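Local coordinates for putative cytoplasmic protein (Salmonella typhimurium LT2, PDB 2Q02), which is of unknown function but folds as a xylose isomerase-like TIM barrel that binds zinc and may act as an isomerase, at residues K86-L91 and S126-R131; L79-V84 and I122-D127; G98-V103 and D133-V138. All coordinates share one frame; numbering follows the deposited sequence.

The three contacts lie in one part of the TIM barrel. Contacts 1 and 2 are successive parts of one interface, between helix 81-97 and helix 115-130, with centres about 8 Å apart. They meet where Thr87 CG2 lies 4.1 Å from Leu125 CD2. Contact 3 pairs the neighbouring strands 101-104 and 135-138 beneath that interface. Phe129 joins the two layers: its CZ packs 3.7 Å from Leu102 CD2, and its O probably accepts a hydrogen bond from Ile134 N. Asp127 in contacts 1 and 2 holds a zinc on the helical layer. A different zinc sits at Glu139, Asp170, His197 and Glu245, about 6 Å from the side chain of Val103.

Contact 1: residues K86-L91 and S126-R131; sequences KTEGLL and SDLFAR. With ZN (zinc ion), chain F.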
ATOM      1  N   LYS A  86      11.768  11.710 -10.647  1.00 49.40           N
ATOM      2  CA  LYS A  86      11.641  10.433  -9.939  1.00 50.79           C
ATOM      3  C   LYS A  86      10.234   9.854 -10.110  1.00 50.12           C
ATOM      4  O   LYS A  86      10.085   8.632 -10.194  1.00 53.01           O
ATOM      5  CB  LYS A  86      11.980  10.614  -8.448  1.00 52.32           C
ATOM      6  CG  LYS A  86      12.339   9.345  -7.671  1.00 52.95           C
ATOM      7  CD  LYS A  86      12.616   9.656  -6.175  1.00 53.26           C
ATOM      8  N   THR A  87       9.216  10.722 -10.166  1.00 47.56           N
ATOM      9  CA  THR A  87       7.830  10.289 -10.361  1.00 46.94           C
ATOM     10  C   THR A  87       7.551   9.902 -11.811  1.00 46.53           C
ATOM     11  O   THR A  87       6.930   8.863 -12.059  1.00 46.66           O
ATOM     12  CB  THR A  87       6.787  11.342  -9.930  1.00 47.27           C
ATOM     13  OG1 THR A  87       6.977  11.686  -8.560  1.00 44.71           O
ATOM     14  CG2 THR A  87       5.366  10.776 -10.094  1.00 47.24           C
ATOM     15  N   GLU A  88       7.998  10.721 -12.759  1.00 44.50           N
ATOM     16  CA  GLU A  88       7.892  10.376 -14.179  1.00 45.58           C
ATOM     17  C   GLU A  88       8.513   8.990 -14.493  1.00 45.67           C
ATOM     18  O   GLU A  88       7.988   8.211 -15.310  1.00 46.76           O
ATOM     19  CB  GLU A  88       8.569  11.457 -15.039  1.00 45.84           C
ATOM     20  CG  GLU A  88       7.895  12.851 -14.999  1.00 50.00           C
ATOM     21  CD  GLU A  88       8.627  13.914 -15.831  1.00 47.58           C
ATOM     22  OE1 GLU A  88       9.847  13.736 -16.044  1.00 55.24           O
ATOM     23  OE2 GLU A  88       7.984  14.906 -16.273  1.00 41.07           O
ATOM     24  N   GLY A  89       9.647   8.692 -13.860  1.00 44.70           N
ATOM     25  CA  GLY A  89      10.293   7.393 -14.009  1.00 43.61           C
ATOM     26  C   GLY A  89       9.413   6.275 -13.508  1.00 42.67           C
ATOM     27  O   GLY A  89       9.327   5.235 -14.133  1.00 42.71           O
ATOM     28  N   LEU A  90       8.747   6.512 -12.385  1.00 44.11           N
ATOM     29  CA  LEU A  90       7.836   5.538 -11.801  1.00 44.74           C
ATOM     30  C   LEU A  90       6.502   5.426 -12.552  1.00 45.47           C
ATOM     31  O   LEU A  90       5.888   4.345 -12.569  1.00 45.23           O
ATOM     32  CB  LEU A  90       7.577   5.842 -10.326  1.00 44.87           C
ATOM     33  CG  LEU A  90       8.705   5.476  -9.365  1.00 47.72           C
ATOM     34  CD1 LEU A  90       8.555   6.205  -8.011  1.00 48.11           C
ATOM     35  CD2 LEU A  90       8.789   3.959  -9.155  1.00 50.50           C
ATOM     36  N   LEU A  91       6.053   6.533 -13.158  1.00 45.53           N
ATOM     37  CA  LEU A  91       4.892   6.514 -14.049  1.00 45.30           C
ATOM     38  C   LEU A  91       5.154   5.708 -15.325  1.00 45.84           C
ATOM     39  O   LEU A  91       4.277   4.969 -15.772  1.00 45.36           O
ATOM     40  CB  LEU A  91       4.432   7.932 -14.369  1.00 45.36           C
ATOM     41  CG  LEU A  91       3.717   8.637 -13.201  1.00 45.78           C
ATOM     42  CD1 LEU A  91       3.629  10.135 -13.451  1.00 44.93           C
ATOM     43  CD2 LEU A  91       2.302   8.053 -12.943  1.00 45.59           C
ATOM     44  N   SER A 126      -2.011  15.096 -10.268  1.00 44.48           N
ATOM     45  CA  SER A 126      -3.213  14.550 -10.911  1.00 44.95           C
ATOM     46  C   SER A 126      -3.143  14.752 -12.429  1.00 45.49           C
ATOM     47  O   SER A 126      -3.351  13.819 -13.217  1.00 44.36           O
ATOM     48  CB  SER A 126      -4.486  15.140 -10.311  1.00 43.81           C
ATOM     49  OG  SER A 126      -4.643  14.624  -8.995  1.00 45.95           O
ATOM     50  N   ASP A 127      -2.796  15.973 -12.822  1.00 46.44           N
ATOM     51  CA  ASP A 127      -2.552  16.303 -14.231  1.00 46.17           C
ATOM     52  C   ASP A 127      -1.463  15.419 -14.852  1.00 45.67           C
ATOM     53  O   ASP A 127      -1.625  14.902 -15.956  1.00 46.23           O
ATOM     54  CB  ASP A 127      -2.143  17.765 -14.361  1.00 45.99           C
ATOM     55  CG  ASP A 127      -3.265  18.692 -14.043  1.00 49.11           C
ATOM     56  OD1 ASP A 127      -4.380  18.161 -13.869  1.00 49.89           O
ATOM     57  OD2 ASP A 127      -3.036  19.934 -13.963  1.00 52.13           O
ATOM     58  N   LEU A 128      -0.353  15.255 -14.142  1.00 44.89           N
ATOM     59  CA  LEU A 128       0.762  14.452 -14.636  1.00 44.82           C
ATOM     60  C   LEU A 128       0.422  12.958 -14.799  1.00 45.13           C
ATOM     61  O   LEU A 128       0.785  12.327 -15.795  1.00 44.10           O
ATOM     62  CB  LEU A 128       1.964  14.595 -13.686  1.00 43.83           C
ATOM     63  CG  LEU A 128       3.236  13.852 -14.116  1.00 44.62           C
ATOM     64  CD1 LEU A 128       3.809  14.459 -15.402  1.00 43.47           C
ATOM     65  CD2 LEU A 128       4.271  13.824 -13.024  1.00 45.00           C
ATOM     66  N   PHE A 129      -0.257  12.399 -13.791  1.00 45.24           N
ATOM     67  CA  PHE A 129      -0.702  10.996 -13.808  1.00 44.76           C
ATOM     68  C   PHE A 129      -1.661  10.717 -14.974  1.00 44.46           C
ATOM     69  O   PHE A 129      -1.595   9.662 -15.589  1.00 43.97           O
ATOM     70  CB  PHE A 129      -1.389  10.624 -12.480  1.00 44.80           C
ATOM     71  CG  PHE A 129      -0.440  10.186 -11.370  1.00 44.17           C
ATOM     72  CD1 PHE A 129       0.682  10.937 -11.038  1.00 42.97           C
ATOM     73  CD2 PHE A 129      -0.724   9.051 -10.617  1.00 41.39           C
ATOM     74  CE1 PHE A 129       1.517  10.543 -10.022  1.00 43.39           C
ATOM     75  CE2 PHE A 129       0.106   8.655  -9.583  1.00 39.23           C
ATOM     76  CZ  PHE A 129       1.220   9.384  -9.287  1.00 43.41           C
ATOM     77  N   ALA A 130      -2.549  11.668 -15.263  1.00 44.56           N
ATOM     78  CA  ALA A 130      -3.530  11.549 -16.351  1.00 44.56           C
ATOM     79  C   ALA A 130      -2.844  11.325 -17.688  1.00 45.79           C
ATOM     80  O   ALA A 130      -3.367  10.658 -18.612  1.00 44.93           O
ATOM     81  CB  ALA A 130      -4.375  12.807 -16.439  1.00 42.93           C
ATOM     82  N   ARG A 131      -1.664  11.916 -17.777  1.00 46.28           N
ATOM     83  CA  ARG A 131      -0.818  11.845 -18.952  1.00 46.06           C
ATOM     84  C   ARG A 131      -0.208  10.463 -19.195  1.00 45.99           C
ATOM     85  O   ARG A 131       0.322  10.181 -20.282  1.00 47.05           O
ATOM     86  CB  ARG A 131       0.338  12.851 -18.760  1.00 46.31           C
ATOM     87  CG  ARG A 131       0.741  13.576 -19.987  1.00 50.61           C
ATOM     88  CD  ARG A 131       0.944  15.053 -19.713  1.00 51.02           C
ATOM     89  NE  ARG A 131      -0.327  15.742 -19.614  1.00 53.86           N
ATOM     90  CZ  ARG A 131      -0.492  16.902 -19.006  1.00 52.25           C
ATOM     91  NH1 ARG A 131       0.529  17.522 -18.463  1.00 57.95           N
ATOM     92  NH2 ARG A 131      -1.681  17.442 -18.927  1.00 53.39           N
TER
HETATM   93 ZN    ZN F 301      -4.390  21.222 -13.071  1.00 56.05          ZN
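Leu91 reaches from helix 81-97 to Leu128 and Phe129 on helix 115-130. Its CB points toward the other helix. CG stands anti to the carbonyl carbon (chi1 -73°), and the chain forks there. CD1 takes the Leu128 side. It lies 3.8 Å from Leu128 CD2, and it is also 3.9 Å from Phe129 CD1. CD2 takes the ring itself. It sits 3.7 Å from the centroid of the Phe129 ring and only 6° off the ring normal. This is a CH-pi contact, with the methyl centred over one face.

Thr87 comes in one turn earlier. Its CG2 approaches Phe129 CE1 obliquely at 3.9 Å. The hydroxyl has another role: Thr87 OG1 is hydrogen-bonded to Val83 O in its own helix. The closest approach of Glu88 is its CG, 4.2 Å from Leu128 CD2. No hydrogen bond crosses between the two segments; the contact is held mainly by apolar packing and the CH-pi contact.

The two helical segments run in the same general direction, 33° apart, with their axes 11.0 Å from each other at closest approach. Both belong to the outer helical layer of the barrel. Inward, Leu91 and Phe129 rest on Leu102 of strand 101-104. Phe129 also touches Leu104 and meets the ring of Phe165.

Contact 2: residues L79-V84 and I122-D127; sequences LTEEVV and IKRLSD. With ZN (zinc ion), chain F.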
ATOM      1  N   LEU A  79       7.352  18.668  -3.861  1.00 51.53           N
ATOM      2  CA  LEU A  79       7.460  18.327  -5.273  1.00 52.52           C
ATOM      3  C   LEU A  79       8.470  19.223  -6.026  1.00 53.57           C
ATOM      4  O   LEU A  79       8.093  20.067  -6.852  1.00 52.13           O
ATOM      5  CB  LEU A  79       6.049  18.391  -5.896  1.00 54.63           C
ATOM      6  CG  LEU A  79       5.685  17.614  -7.163  1.00 51.70           C
ATOM      7  CD1 LEU A  79       5.900  16.118  -6.978  1.00 55.17           C
ATOM      8  CD2 LEU A  79       4.226  17.907  -7.551  1.00 50.56           C
ATOM      9  N   THR A  80       9.754  19.009  -5.722  1.00 54.44           N
ATOM     10  CA  THR A  80      10.865  19.660  -6.417  1.00 54.42           C
ATOM     11  C   THR A  80      10.994  19.004  -7.779  1.00 55.41           C
ATOM     12  O   THR A  80      10.341  18.001  -8.051  1.00 53.91           O
ATOM     13  CB  THR A  80      12.215  19.494  -5.670  1.00 54.06           C
ATOM     14  OG1 THR A  80      12.609  18.116  -5.665  1.00 52.99           O
ATOM     15  CG2 THR A  80      12.119  19.990  -4.232  1.00 53.86           C
ATOM     16  N   GLU A  81      11.842  19.551  -8.639  1.00 57.31           N
ATOM     17  CA  GLU A  81      11.951  19.014  -9.991  1.00 58.82           C
ATOM     18  C   GLU A  81      12.719  17.678 -10.026  1.00 58.03           C
ATOM     19  O   GLU A  81      12.596  16.931 -10.991  1.00 59.95           O
ATOM     20  CB  GLU A  81      12.534  20.054 -10.960  1.00 60.97           C
ATOM     21  CG  GLU A  81      11.721  21.393 -11.042  1.00 67.71           C
ATOM     22  CD  GLU A  81      10.289  21.269 -11.643  1.00 74.45           C
ATOM     23  OE1 GLU A  81      10.017  20.311 -12.416  1.00 67.23           O
ATOM     24  OE2 GLU A  81       9.447  22.165 -11.352  1.00 74.34           O
ATOM     25  N   GLU A  82      13.465  17.356  -8.970  1.00 57.03           N
ATOM     26  CA  GLU A  82      14.054  16.015  -8.833  1.00 56.32           C
ATOM     27  C   GLU A  82      12.950  14.996  -8.554  1.00 54.41           C
ATOM     28  O   GLU A  82      12.918  13.934  -9.167  1.00 55.47           O
ATOM     29  CB  GLU A  82      15.127  15.964  -7.723  1.00 56.35           C
ATOM     30  N   VAL A  83      12.047  15.334  -7.634  1.00 51.75           N
ATOM     31  CA  VAL A  83      10.900  14.484  -7.306  1.00 50.78           C
ATOM     32  C   VAL A  83       9.954  14.251  -8.516  1.00 49.87           C
ATOM     33  O   VAL A  83       9.332  13.185  -8.647  1.00 49.03           O
ATOM     34  CB  VAL A  83      10.093  15.058  -6.092  1.00 50.91           C
ATOM     35  CG1 VAL A  83       8.863  14.187  -5.778  1.00 51.14           C
ATOM     36  CG2 VAL A  83      10.969  15.137  -4.859  1.00 50.21           C
ATOM     37  N   VAL A  84       9.840  15.249  -9.383  1.00 47.14           N
ATOM     38  CA  VAL A  84       9.046  15.113 -10.574  1.00 45.95           C
ATOM     39  C   VAL A  84       9.717  14.085 -11.516  1.00 44.60           C
ATOM     40  O   VAL A  84       9.056  13.187 -12.003  1.00 43.60           O
ATOM     41  CB  VAL A  84       8.811  16.490 -11.239  1.00 46.21           C
ATOM     42  CG1 VAL A  84       8.052  16.342 -12.563  1.00 43.91           C
ATOM     43  CG2 VAL A  84       8.038  17.423 -10.291  1.00 43.31           C
ATOM     44  N   ILE A 122      -1.057  17.710  -5.167  1.00 44.95           N
ATOM     45  CA  ILE A 122      -2.065  16.779  -5.647  1.00 44.96           C
ATOM     46  C   ILE A 122      -2.578  17.227  -7.013  1.00 46.07           C
ATOM     47  O   ILE A 122      -2.726  16.379  -7.910  1.00 47.33           O
ATOM     48  CB  ILE A 122      -3.230  16.576  -4.648  1.00 44.67           C
ATOM     49  CG1 ILE A 122      -2.744  15.851  -3.393  1.00 46.13           C
ATOM     50  CG2 ILE A 122      -4.351  15.749  -5.258  1.00 44.85           C
ATOM     51  CD1 ILE A 122      -3.730  15.932  -2.241  1.00 46.87           C
ATOM     52  N   LYS A 123      -2.837  18.529  -7.182  1.00 45.87           N
ATOM     53  CA  LYS A 123      -3.301  19.070  -8.479  1.00 45.36           C
ATOM     54  C   LYS A 123      -2.313  18.771  -9.593  1.00 44.61           C
ATOM     55  O   LYS A 123      -2.694  18.261 -10.645  1.00 44.26           O
ATOM     56  CB  LYS A 123      -3.540  20.596  -8.426  1.00 46.11           C
ATOM     57  CG  LYS A 123      -4.830  21.034  -7.700  1.00 44.60           C
ATOM     58  CD  LYS A 123      -4.941  22.573  -7.633  1.00 46.79           C
ATOM     59  CE  LYS A 123      -6.308  23.055  -7.080  1.00 47.56           C
ATOM     60  NZ  LYS A 123      -6.279  24.426  -6.442  1.00 46.54           N
ATOM     61  N   ARG A 124      -1.050  19.126  -9.363  1.00 45.06           N
ATOM     62  CA  ARG A 124       0.019  18.923 -10.345  1.00 45.55           C
ATOM     63  C   ARG A 124       0.225  17.445 -10.682  1.00 45.70           C
ATOM     64  O   ARG A 124       0.398  17.068 -11.844  1.00 44.91           O
ATOM     65  CB  ARG A 124       1.346  19.500  -9.827  1.00 45.41           C
ATOM     66  CG  ARG A 124       2.499  19.272 -10.821  1.00 48.00           C
ATOM     67  CD  ARG A 124       3.742  20.100 -10.525  1.00 47.93           C
ATOM     68  NE  ARG A 124       4.690  20.004 -11.636  1.00 49.78           N
ATOM     69  CZ  ARG A 124       5.991  20.302 -11.569  1.00 50.03           C
ATOM     70  NH1 ARG A 124       6.550  20.698 -10.420  1.00 47.52           N
ATOM     71  NH2 ARG A 124       6.750  20.173 -12.660  1.00 43.63           N
ATOM     72  N   LEU A 125       0.241  16.611  -9.652  1.00 45.36           N
ATOM     73  CA  LEU A 125       0.398  15.183  -9.845  1.00 45.92           C
ATOM     74  C   LEU A 125      -0.819  14.562 -10.502  1.00 44.88           C
ATOM     75  O   LEU A 125      -0.677  13.592 -11.215  1.00 45.27           O
ATOM     76  CB  LEU A 125       0.693  14.454  -8.519  1.00 47.13           C
ATOM     77  CG  LEU A 125       2.089  14.679  -7.915  1.00 49.38           C
ATOM     78  CD1 LEU A 125       2.118  14.289  -6.452  1.00 49.18           C
ATOM     79  CD2 LEU A 125       3.159  13.932  -8.675  1.00 46.63           C
ATOM     80  N   SER A 126      -2.011  15.096 -10.268  1.00 44.48           N
ATOM     81  CA  SER A 126      -3.213  14.550 -10.911  1.00 44.95           C
ATOM     82  C   SER A 126      -3.143  14.752 -12.429  1.00 45.49           C
ATOM     83  O   SER A 126      -3.351  13.819 -13.217  1.00 44.36           O
ATOM     84  CB  SER A 126      -4.486  15.140 -10.311  1.00 43.81           C
ATOM     85  OG  SER A 126      -4.643  14.624  -8.995  1.00 45.95           O
ATOM     86  N   ASP A 127      -2.796  15.973 -12.822  1.00 46.44           N
ATOM     87  CA  ASP A 127      -2.552  16.303 -14.231  1.00 46.17           C
ATOM     88  C   ASP A 127      -1.463  15.419 -14.852  1.00 45.67           C
ATOM     89  O   ASP A 127      -1.625  14.902 -15.956  1.00 46.23           O
ATOM     90  CB  ASP A 127      -2.143  17.765 -14.361  1.00 45.99           C
ATOM     91  CG  ASP A 127      -3.265  18.692 -14.043  1.00 49.11           C
ATOM     92  OD1 ASP A 127      -4.380  18.161 -13.869  1.00 49.89           O
ATOM     93  OD2 ASP A 127      -3.036  19.934 -13.963  1.00 52.13           O
TER
HETATM   94 ZN    ZN F 301      -4.390  21.222 -13.071  1.00 56.05          ZN
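The backbones of Leu79-Val84 and Ile122-Asp127 stand well apart, the nearest pair of CA atoms being those of Val84 and Leu125 at 8.7 Å, so side chains bridge the gap. Arg124 does most of the reaching. Its CG is anti to the backbone N (chi1 179°), and the chain stays extended from CG to NE. That carries the guanidinium across to the first turn of helix 81-97.

There it meets the carboxylate of Glu81 in a salt bridge. Arg124 NH2 donates to Glu81 OE1 over 3.3 Å, at an N-H...O angle of 165°. The oxygen is met on its syn side and lies close to the guanidinium plane. A second bond, from Arg124 NH1 to Glu81 OE2, is weak at 3.4 Å. The two planar groups are turned 50° against each other, so this is not a flat two-bond pairing. Val84 comes from another direction. Its CG2 lies over one guanidinium face, toward the rim, 3.6 Å from Arg124 NH1.

The stem of the arginine is packed too. Leu79 CD2 lies 3.7 Å from Arg124 CD. The same leucine meets Leu125 tip to tip, with Leu79 CD1 3.9 Å from Leu125 CD2. Thr80, the N-cap of helix 81-97, accepts a weak capping bond at OG1 from Val83 N.

The contact thus joins the start of helix 81-97 to the middle of helix 115-130. Its polar end is at exposed Glu81 and Arg124, while Val84 and Leu125 are buried. Leu125 also packs on Phe76. Elsewhere on helix 115-130, Ile122 leans on Ile158 and Ala161 of helix 151-161, the next helix of the outer layer.

Contact 3: residues G98-V103 and D133-V138; sequences GARALV and DIQGLV
Leu102 pairs through both its N and its O with strand 135-138. Its N donates to Gln135 O over 2.9 Å, and its O accepts from Leu137 N over 3.1 Å. One step back, Gln135 N donates to Arg100 O over 3.0 Å, in the carbonyl plane. This is the regular ladder of parallel strands.

Ala101 CB touches Leu137 CD1 at 4.0 Å. On the Leu102 side, Ile134 CG2, from the residue before the strand, lies 4.0 Å from Leu102 CB. With chi1 at -59°, that methyl stands anti to the backbone N and faces Leu102. The Gln135 side chain crosses that of Arg100 at a slant, Gln135 OE1 lying 3.7 Å from Arg100 CG.

A water donates to both Arg100 O and Asp133 O, tying the two entries together. Asp133 ends its helix in a Schellman motif, and Gly98 does the same for the helix before. Further out, strand 66-73 bonds to Ala101 and Val103, while Gly136 bonds to Lys166.

The strands close a beta-alpha-beta crossover through helix 115-130. Three main-chain bonds set the parallel register. The Val103 side chain lies about 4 Å from that of the zinc ligand Glu139, so the pairing probably helps to place the strand end that leads to it.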
ATOM      1  N   GLY A  98       2.024  -2.456 -16.765  1.00 45.32           N
ATOM      2  CA  GLY A  98       0.565  -2.553 -16.747  1.00 45.54           C
ATOM      3  C   GLY A  98      -0.035  -2.341 -15.361  1.00 46.09           C
ATOM      4  O   GLY A  98      -1.138  -2.836 -15.072  1.00 45.90           O
ATOM      5  N   ALA A  99       0.672  -1.600 -14.505  1.00 45.92           N
ATOM      6  CA  ALA A  99       0.171  -1.288 -13.175  1.00 45.92           C
ATOM      7  C   ALA A  99      -0.947  -0.239 -13.250  1.00 46.16           C
ATOM      8  O   ALA A  99      -0.866   0.759 -13.982  1.00 47.28           O
ATOM      9  CB  ALA A  99       1.278  -0.811 -12.280  1.00 45.92           C
ATOM     10  N   ARG A 100      -1.987  -0.483 -12.475  1.00 46.64           N
ATOM     11  CA  ARG A 100      -3.174   0.355 -12.454  1.00 47.73           C
ATOM     12  C   ARG A 100      -2.916   1.685 -11.735  1.00 46.50           C
ATOM     13  O   ARG A 100      -3.404   2.736 -12.143  1.00 45.16           O
ATOM     14  CB  ARG A 100      -4.269  -0.410 -11.692  1.00 48.74           C
ATOM     15  CG  ARG A 100      -5.625   0.277 -11.646  1.00 52.44           C
ATOM     16  CD  ARG A 100      -6.737  -0.752 -11.291  1.00 53.51           C
ATOM     17  NE  ARG A 100      -7.133  -0.715  -9.873  1.00 56.29           N
ATOM     18  CZ  ARG A 100      -7.759  -1.702  -9.235  1.00 54.71           C
ATOM     19  NH1 ARG A 100      -8.061  -2.849  -9.840  1.00 56.88           N
ATOM     20  NH2 ARG A 100      -8.080  -1.542  -7.969  1.00 61.58           N
ATOM     21  N   ALA A 101      -2.160   1.616 -10.649  1.00 45.29           N
ATOM     22  CA  ALA A 101      -2.004   2.749  -9.765  1.00 45.51           C
ATOM     23  C   ALA A 101      -0.541   2.909  -9.330  1.00 45.89           C
ATOM     24  O   ALA A 101       0.260   1.941  -9.362  1.00 44.19           O
ATOM     25  CB  ALA A 101      -2.910   2.569  -8.530  1.00 44.47           C
ATOM     26  N   LEU A 102      -0.203   4.139  -8.933  1.00 45.36           N
ATOM     27  CA  LEU A 102       1.069   4.410  -8.280  1.00 45.34           C
ATOM     28  C   LEU A 102       0.772   5.075  -6.935  1.00 46.23           C
ATOM     29  O   LEU A 102      -0.095   5.971  -6.814  1.00 45.21           O
ATOM     30  CB  LEU A 102       1.982   5.274  -9.153  1.00 46.53           C
ATOM     31  CG  LEU A 102       3.279   5.879  -8.604  1.00 45.18           C
ATOM     32  CD1 LEU A 102       4.297   4.806  -8.311  1.00 47.78           C
ATOM     33  CD2 LEU A 102       3.843   6.857  -9.589  1.00 44.95           C
ATOM     34  N   VAL A 103       1.500   4.613  -5.919  1.00 46.27           N
ATOM     35  CA  VAL A 103       1.305   5.081  -4.551  1.00 45.92           C
ATOM     36  C   VAL A 103       2.139   6.317  -4.252  1.00 45.25           C
ATOM     37  O   VAL A 103       3.315   6.397  -4.624  1.00 44.45           O
ATOM     38  CB  VAL A 103       1.689   3.976  -3.537  1.00 44.40           C
ATOM     39  CG1 VAL A 103       1.591   4.498  -2.105  1.00 48.25           C
ATOM     40  CG2 VAL A 103       0.814   2.759  -3.714  1.00 45.30           C
ATOM     41  N   ASP A 133      -2.148   7.795 -17.891  1.00 45.78           N
ATOM     42  CA  ASP A 133      -3.331   6.993 -17.524  1.00 46.09           C
ATOM     43  C   ASP A 133      -3.111   6.075 -16.314  1.00 45.41           C
ATOM     44  O   ASP A 133      -3.461   4.910 -16.337  1.00 44.76           O
ATOM     45  CB  ASP A 133      -3.886   6.201 -18.709  1.00 46.40           C
ATOM     46  CG  ASP A 133      -5.302   5.654 -18.437  1.00 47.70           C
ATOM     47  OD1 ASP A 133      -6.072   6.357 -17.755  1.00 52.12           O
ATOM     48  OD2 ASP A 133      -5.643   4.535 -18.894  1.00 55.63           O
ATOM     49  N   ILE A 134      -2.538   6.638 -15.252  1.00 45.19           N
ATOM     50  CA  ILE A 134      -2.300   5.911 -14.008  1.00 45.03           C
ATOM     51  C   ILE A 134      -3.125   6.570 -12.901  1.00 45.04           C
ATOM     52  O   ILE A 134      -3.239   7.804 -12.851  1.00 45.28           O
ATOM     53  CB  ILE A 134      -0.793   5.887 -13.627  1.00 45.38           C
ATOM     54  CG1 ILE A 134       0.046   5.224 -14.732  1.00 45.46           C
ATOM     55  CG2 ILE A 134      -0.580   5.197 -12.267  1.00 44.84           C
ATOM     56  CD1 ILE A 134      -0.301   3.759 -15.037  1.00 47.00           C
ATOM     57  N   GLN A 135      -3.707   5.742 -12.037  1.00 45.27           N
ATOM     58  CA  GLN A 135      -4.431   6.217 -10.855  1.00 46.25           C
ATOM     59  C   GLN A 135      -3.465   6.524  -9.742  1.00 45.87           C
ATOM     60  O   GLN A 135      -2.406   5.914  -9.624  1.00 46.33           O
ATOM     61  CB  GLN A 135      -5.445   5.182 -10.358  1.00 45.73           C
ATOM     62  CG  GLN A 135      -6.637   4.942 -11.311  1.00 46.40           C
ATOM     63  CD  GLN A 135      -7.429   3.673 -10.993  1.00 50.71           C
ATOM     64  OE1 GLN A 135      -7.278   3.056  -9.923  1.00 64.64           O
ATOM     65  NE2 GLN A 135      -8.269   3.265 -11.933  1.00 55.54           N
ATOM     66  N   GLY A 136      -3.831   7.486  -8.918  1.00 46.55           N
ATOM     67  CA  GLY A 136      -3.010   7.857  -7.773  1.00 45.85           C
ATOM     68  C   GLY A 136      -3.624   7.417  -6.458  1.00 45.48           C
ATOM     69  O   GLY A 136      -4.832   7.564  -6.229  1.00 43.52           O
ATOM     70  N   LEU A 137      -2.777   6.869  -5.597  1.00 45.32           N
ATOM     71  CA  LEU A 137      -3.184   6.488  -4.260  1.00 45.97           C
ATOM     72  C   LEU A 137      -2.321   7.248  -3.228  1.00 46.13           C
ATOM     73  O   LEU A 137      -1.092   7.044  -3.144  1.00 45.51           O
ATOM     74  CB  LEU A 137      -3.045   4.967  -4.079  1.00 47.18           C
ATOM     75  CG  LEU A 137      -4.064   4.080  -4.776  1.00 45.38           C
ATOM     76  CD1 LEU A 137      -3.690   2.633  -4.591  1.00 46.53           C
ATOM     77  CD2 LEU A 137      -5.472   4.371  -4.238  1.00 43.02           C
ATOM     78  N   VAL A 138      -2.967   8.143  -2.473  1.00 45.60           N
ATOM     79  CA  VAL A 138      -2.294   8.898  -1.419  1.00 45.42           C
ATOM     80  C   VAL A 138      -2.337   8.102  -0.133  1.00 45.56           C
ATOM     81  O   VAL A 138      -3.421   7.804   0.383  1.00 45.36           O
ATOM     82  CB  VAL A 138      -2.979  10.243  -1.189  1.00 46.29           C
ATOM     83  CG1 VAL A 138      -2.397  10.937   0.015  1.00 42.59           C
ATOM     84  CG2 VAL A 138      -2.873  11.125  -2.461  1.00 48.80           C
TER
HETATM   85  O   HOH W   1      -4.955   2.958 -14.170  1.00 38.77           O